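Local atomic coordinates of fatty acid/retinol binding protein protein 7, isoform A, confirmed BY transcript evidence (Caenorhabditis elegans, PDB entry 2W9Y), a protein that probably binds fatty acids such as oleic acid, and retinoids, as a secreted, mainly helical lipid carrier of nematodes. Residues A[37-42]-A[98-103]; A[82-87]-A[125-130]. All blocks are in the same frame, centred on the assembly; numbering follows the deposited sequence.

In the fold
Helix 82-104 is common to both contacts, which lie near its two ends. Interaction 1 sets its C-terminal part (98-103) against segment 37-42, on helix 32-39, while interaction 2 sets its first turn against helix 125-134. The two centres are 29 Å apart, the nearest atoms about 13 Å, and the contacts fall on opposite sides of the chain's centre, so neither touches the other. Their chemistry differs: interaction 1 is a buried aromatic, sulfur and threonine contact, whereas interaction 2 brings a carboxylate onto two alanines. Segment 37-42 precedes helix 82-104 and segment 125-130 follows it, and the segments of the two contacts alternate along the chain.

Interaction 1 (A[37-42]-A[98-103]); sequences EVFQKH and TLCSLT
Phe39 carries its ring beside its own backbone N (chi1 -65°) and Cys100 sends SG out opposite its backbone N (chi1 178°), and these two torsions bring the sulfur to the base of the aromatic side chain. SG lies 3.9 Å from Phe39 CB and 5.0 Å from the centroid of the Phe39 ring, 48° off the ring normal, an oblique sulfur-aromatic contact. Further along the ring, Thr103 crosses Phe39 at about a right angle. Its CB is 3.8 Å from Phe39 CD2, with its methyl CG2 equally near that carbon, and its OG1 is 3.8 Å from Phe39 CE2.

The threonine's rotation is held by a bond within its own helix: OG1 bonds to Leu99 O at 2.9 Å. That carbonyl also accepts Thr103 N, from the opposite face of its plane. The hydroxyl is thus spent within its own helix, and CB, CG2 and OG1 all lie against the CD2-CE2 side of the ring. No hydrogen bond joins the two segments. Met3, from a loop, also touches Thr103. On the Phe39 side, His42 N bonds to Phe39 O at 2.9 Å, closing a type I turn. The arrangement is apolar helix-helix packing in an all-helical fold that includes an oblique Cys sulfur-aromatic contact.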
# COMPACT_ATOMS: atom_id res chain seq x y z
N GLU A 37 -9.13 6.50 -13.98
CA GLU A 37 -10.24 5.86 -14.71
C GLU A 37 -10.54 4.42 -14.18
O GLU A 37 -11.72 4.01 -13.99
CB GLU A 37 -9.91 5.87 -16.21
CG GLU A 37 -10.99 5.53 -17.23
CD GLU A 37 -10.42 5.37 -18.66
OE1 GLU A 37 -9.27 5.83 -18.92
OE2 GLU A 37 -11.12 4.79 -19.54
N VAL A 38 -9.52 3.66 -13.91
CA VAL A 38 -9.75 2.26 -13.53
C VAL A 38 -10.24 2.17 -12.12
O VAL A 38 -11.21 1.44 -11.87
CB VAL A 38 -8.49 1.38 -13.65
CG1 VAL A 38 -8.76 -0.01 -13.03
CG2 VAL A 38 -8.14 1.24 -15.09
N PHE A 39 -9.60 2.90 -11.19
CA PHE A 39 -9.93 2.79 -9.75
C PHE A 39 -11.32 3.37 -9.49
O PHE A 39 -12.01 2.94 -8.58
CB PHE A 39 -8.93 3.51 -8.82
CG PHE A 39 -7.53 2.95 -8.82
CD1 PHE A 39 -7.20 1.74 -9.46
CD2 PHE A 39 -6.51 3.65 -8.16
CE1 PHE A 39 -5.88 1.26 -9.47
CE2 PHE A 39 -5.21 3.19 -8.14
CZ PHE A 39 -4.88 1.97 -8.79
N GLN A 40 -11.74 4.33 -10.31
CA GLN A 40 -13.06 4.97 -10.14
C GLN A 40 -14.23 3.97 -10.38
O GLN A 40 -15.38 4.20 -9.94
CB GLN A 40 -13.18 6.20 -11.06
CG GLN A 40 -14.23 7.27 -10.68
CD GLN A 40 -14.46 8.28 -11.84
OE1 GLN A 40 -13.92 8.09 -12.94
NE2 GLN A 40 -15.26 9.35 -11.60
N LYS A 41 -13.92 2.88 -11.08
CA LYS A 41 -14.89 1.81 -11.26
C LYS A 41 -15.11 1.02 -9.96
O LYS A 41 -16.18 0.44 -9.76
CB LYS A 41 -14.50 0.89 -12.42
CG LYS A 41 -14.69 1.55 -13.82
CD LYS A 41 -14.48 0.53 -14.97
CE LYS A 41 -15.48 -0.66 -14.93
NZ LYS A 41 -15.50 -1.48 -16.20
N HIS A 42 -14.12 1.04 -9.06
CA HIS A 42 -14.21 0.33 -7.77
C HIS A 42 -14.19 1.20 -6.54
O HIS A 42 -14.25 2.43 -6.62
CB HIS A 42 -13.07 -0.68 -7.66
CG HIS A 42 -13.07 -1.66 -8.77
ND1 HIS A 42 -12.39 -1.43 -9.95
CD2 HIS A 42 -13.75 -2.81 -8.93
CE1 HIS A 42 -12.61 -2.44 -10.78
NE2 HIS A 42 -13.44 -3.28 -10.19
N THR A 98 -5.66 3.87 0.88
CA THR A 98 -5.10 5.19 0.77
C THR A 98 -4.64 5.58 -0.60
O THR A 98 -4.93 6.69 -1.08
CB THR A 98 -3.87 5.31 1.73
OG1 THR A 98 -4.31 5.09 3.07
CG2 THR A 98 -3.25 6.68 1.67
N LEU A 99 -3.86 4.70 -1.22
CA LEU A 99 -3.31 4.99 -2.52
C LEU A 99 -4.41 5.11 -3.54
O LEU A 99 -4.37 6.00 -4.41
CB LEU A 99 -2.34 3.90 -2.94
CG LEU A 99 -1.30 4.17 -4.04
CD1 LEU A 99 -0.61 5.56 -3.91
CD2 LEU A 99 -0.22 3.06 -3.99
N CYS A 100 -5.45 4.29 -3.40
CA CYS A 100 -6.65 4.41 -4.26
C CYS A 100 -7.32 5.80 -4.05
O CYS A 100 -7.61 6.50 -4.98
CB CYS A 100 -7.65 3.29 -3.97
SG CYS A 100 -9.17 3.42 -4.95
N SER A 101 -7.47 6.23 -2.81
CA SER A 101 -8.16 7.50 -2.53
C SER A 101 -7.33 8.66 -3.07
O SER A 101 -7.90 9.62 -3.62
CB SER A 101 -8.36 7.63 -1.02
OG SER A 101 -9.29 6.61 -0.62
N LEU A 102 -6.01 8.58 -2.88
CA LEU A 102 -5.11 9.60 -3.31
C LEU A 102 -5.25 9.72 -4.83
O LEU A 102 -5.33 10.84 -5.39
CB LEU A 102 -3.65 9.30 -2.83
CG LEU A 102 -2.61 10.39 -3.13
CD1 LEU A 102 -2.97 11.76 -2.54
CD2 LEU A 102 -1.16 9.90 -2.76
N THR A 103 -5.33 8.59 -5.50
CA THR A 103 -5.40 8.59 -6.97
C THR A 103 -6.72 9.22 -7.47
O THR A 103 -6.71 9.99 -8.42
CB THR A 103 -5.26 7.15 -7.52
OG1 THR A 103 -3.95 6.65 -7.16
CG2 THR A 103 -5.48 7.17 -9.07

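Interaction 2 (A[82-87]-A[125-130])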
# COMPACT_ATOMS: atom_id res chain seq x y z
N PRO A 82 0.17 -16.54 12.67
CA PRO A 82 -1.19 -16.21 12.26
C PRO A 82 -1.56 -14.83 12.68
O PRO A 82 -2.17 -14.11 11.86
CB PRO A 82 -2.05 -17.27 12.98
CG PRO A 82 -1.10 -18.47 13.01
CD PRO A 82 0.29 -17.93 13.14
N ALA A 83 -1.15 -14.41 13.87
CA ALA A 83 -1.51 -13.07 14.39
C ALA A 83 -0.79 -11.97 13.64
O ALA A 83 -1.37 -10.91 13.32
CB ALA A 83 -1.17 -12.93 15.89
N ALA A 84 0.49 -12.21 13.36
CA ALA A 84 1.27 -11.20 12.66
C ALA A 84 0.82 -11.06 11.23
O ALA A 84 0.86 -9.91 10.69
CB ALA A 84 2.77 -11.58 12.75
N VAL A 85 0.44 -12.17 10.59
CA VAL A 85 -0.09 -12.16 9.22
C VAL A 85 -1.43 -11.42 9.19
O VAL A 85 -1.67 -10.59 8.28
CB VAL A 85 -0.27 -13.56 8.65
CG1 VAL A 85 -1.17 -13.54 7.38
CG2 VAL A 85 1.10 -14.26 8.41
N GLU A 86 -2.32 -11.70 10.15
CA GLU A 86 -3.60 -10.92 10.27
C GLU A 86 -3.34 -9.40 10.34
O GLU A 86 -4.04 -8.55 9.70
CB GLU A 86 -4.34 -11.35 11.53
CG GLU A 86 -5.47 -10.44 11.95
CD GLU A 86 -6.29 -11.05 13.13
OE1 GLU A 86 -5.78 -11.12 14.28
OE2 GLU A 86 -7.45 -11.46 12.91
N TYR A 87 -2.35 -9.03 11.14
CA TYR A 87 -1.94 -7.64 11.26
C TYR A 87 -1.41 -7.08 9.95
O TYR A 87 -1.82 -5.98 9.51
CB TYR A 87 -0.85 -7.51 12.38
CG TYR A 87 -0.43 -6.04 12.54
CD1 TYR A 87 -1.20 -5.12 13.27
CD2 TYR A 87 0.74 -5.55 11.90
CE1 TYR A 87 -0.83 -3.73 13.33
CE2 TYR A 87 1.10 -4.22 11.95
CZ TYR A 87 0.31 -3.32 12.70
OH TYR A 87 0.71 -2.01 12.73
N SER A 125 6.13 -9.53 21.85
CA SER A 125 7.43 -9.04 21.45
C SER A 125 7.92 -9.81 20.26
O SER A 125 8.67 -9.26 19.44
CB SER A 125 8.48 -9.20 22.55
OG SER A 125 8.18 -8.31 23.60
N GLU A 126 7.63 -11.11 20.23
CA GLU A 126 8.13 -11.95 19.15
C GLU A 126 7.48 -11.58 17.80
O GLU A 126 8.16 -11.56 16.76
CB GLU A 126 7.87 -13.44 19.45
CG GLU A 126 8.46 -14.28 18.35
CD GLU A 126 8.23 -15.76 18.56
OE1 GLU A 126 7.83 -16.14 19.70
OE2 GLU A 126 8.43 -16.54 17.57
N ASP A 127 6.18 -11.25 17.82
CA ASP A 127 5.50 -10.84 16.59
C ASP A 127 5.95 -9.44 16.12
O ASP A 127 6.02 -9.19 14.92
CB ASP A 127 3.97 -10.82 16.75
CG ASP A 127 3.35 -12.21 16.60
OD1 ASP A 127 3.95 -13.12 15.97
OD2 ASP A 127 2.26 -12.42 17.12
N GLN A 128 6.27 -8.56 17.06
CA GLN A 128 6.70 -7.18 16.69
C GLN A 128 8.07 -7.36 16.05
O GLN A 128 8.34 -6.73 15.06
CB GLN A 128 6.86 -6.33 17.94
CG GLN A 128 5.49 -5.93 18.63
CD GLN A 128 5.68 -5.16 19.90
OE1 GLN A 128 6.73 -5.32 20.57
NE2 GLN A 128 4.70 -4.35 20.29
N ALA A 129 8.92 -8.22 16.62
CA ALA A 129 10.29 -8.36 16.09
C ALA A 129 10.22 -9.02 14.68
O ALA A 129 10.95 -8.66 13.76
CB ALA A 129 11.15 -9.20 17.00
N ALA A 130 9.32 -9.96 14.51
CA ALA A 130 9.19 -10.64 13.21
C ALA A 130 8.70 -9.69 12.09
O ALA A 130 9.14 -9.79 10.89
CB ALA A 130 8.27 -11.83 13.32
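Ala84 and Asp127 bring their CA atoms to 5.8 Å of each other, the nearest CA pair between segments 82-87 and 125-130. This is helix-helix packing in an all-helical fold, and the short spacing fits the small methyls on one side. The CB atoms of Ala83 and Ala84 both point toward the other helix, and the CB of Asp127 is directed toward them in turn. With CG set beside its own backbone N (chi1 -81°), Asp127 turns one carboxylate oxygen to each methyl: OD2 is 3.7 Å from Ala83 CB, and OD1 is 3.8 Å from Ala84 CB.

These are van der Waals contacts; the polar partner is Ser81, just before the first turn. Asp127 OD1 is hydrogen-bonded to Ser81 OG, and the same hydroxyl oxygen is hydrogen-bonded to Ala84 N, so Ser81 connects the carboxylate to the start of the helix. Lying near the N-terminal end of helix 82-104, the carboxylate would probably be favoured in its charged form. Replacing Asp127 by an alanine is likely to leave Ser81 OG without its carboxylate partner and a gap beside the two methyls. Asp127 CG itself sits 3.9 Å from Ala84 CB.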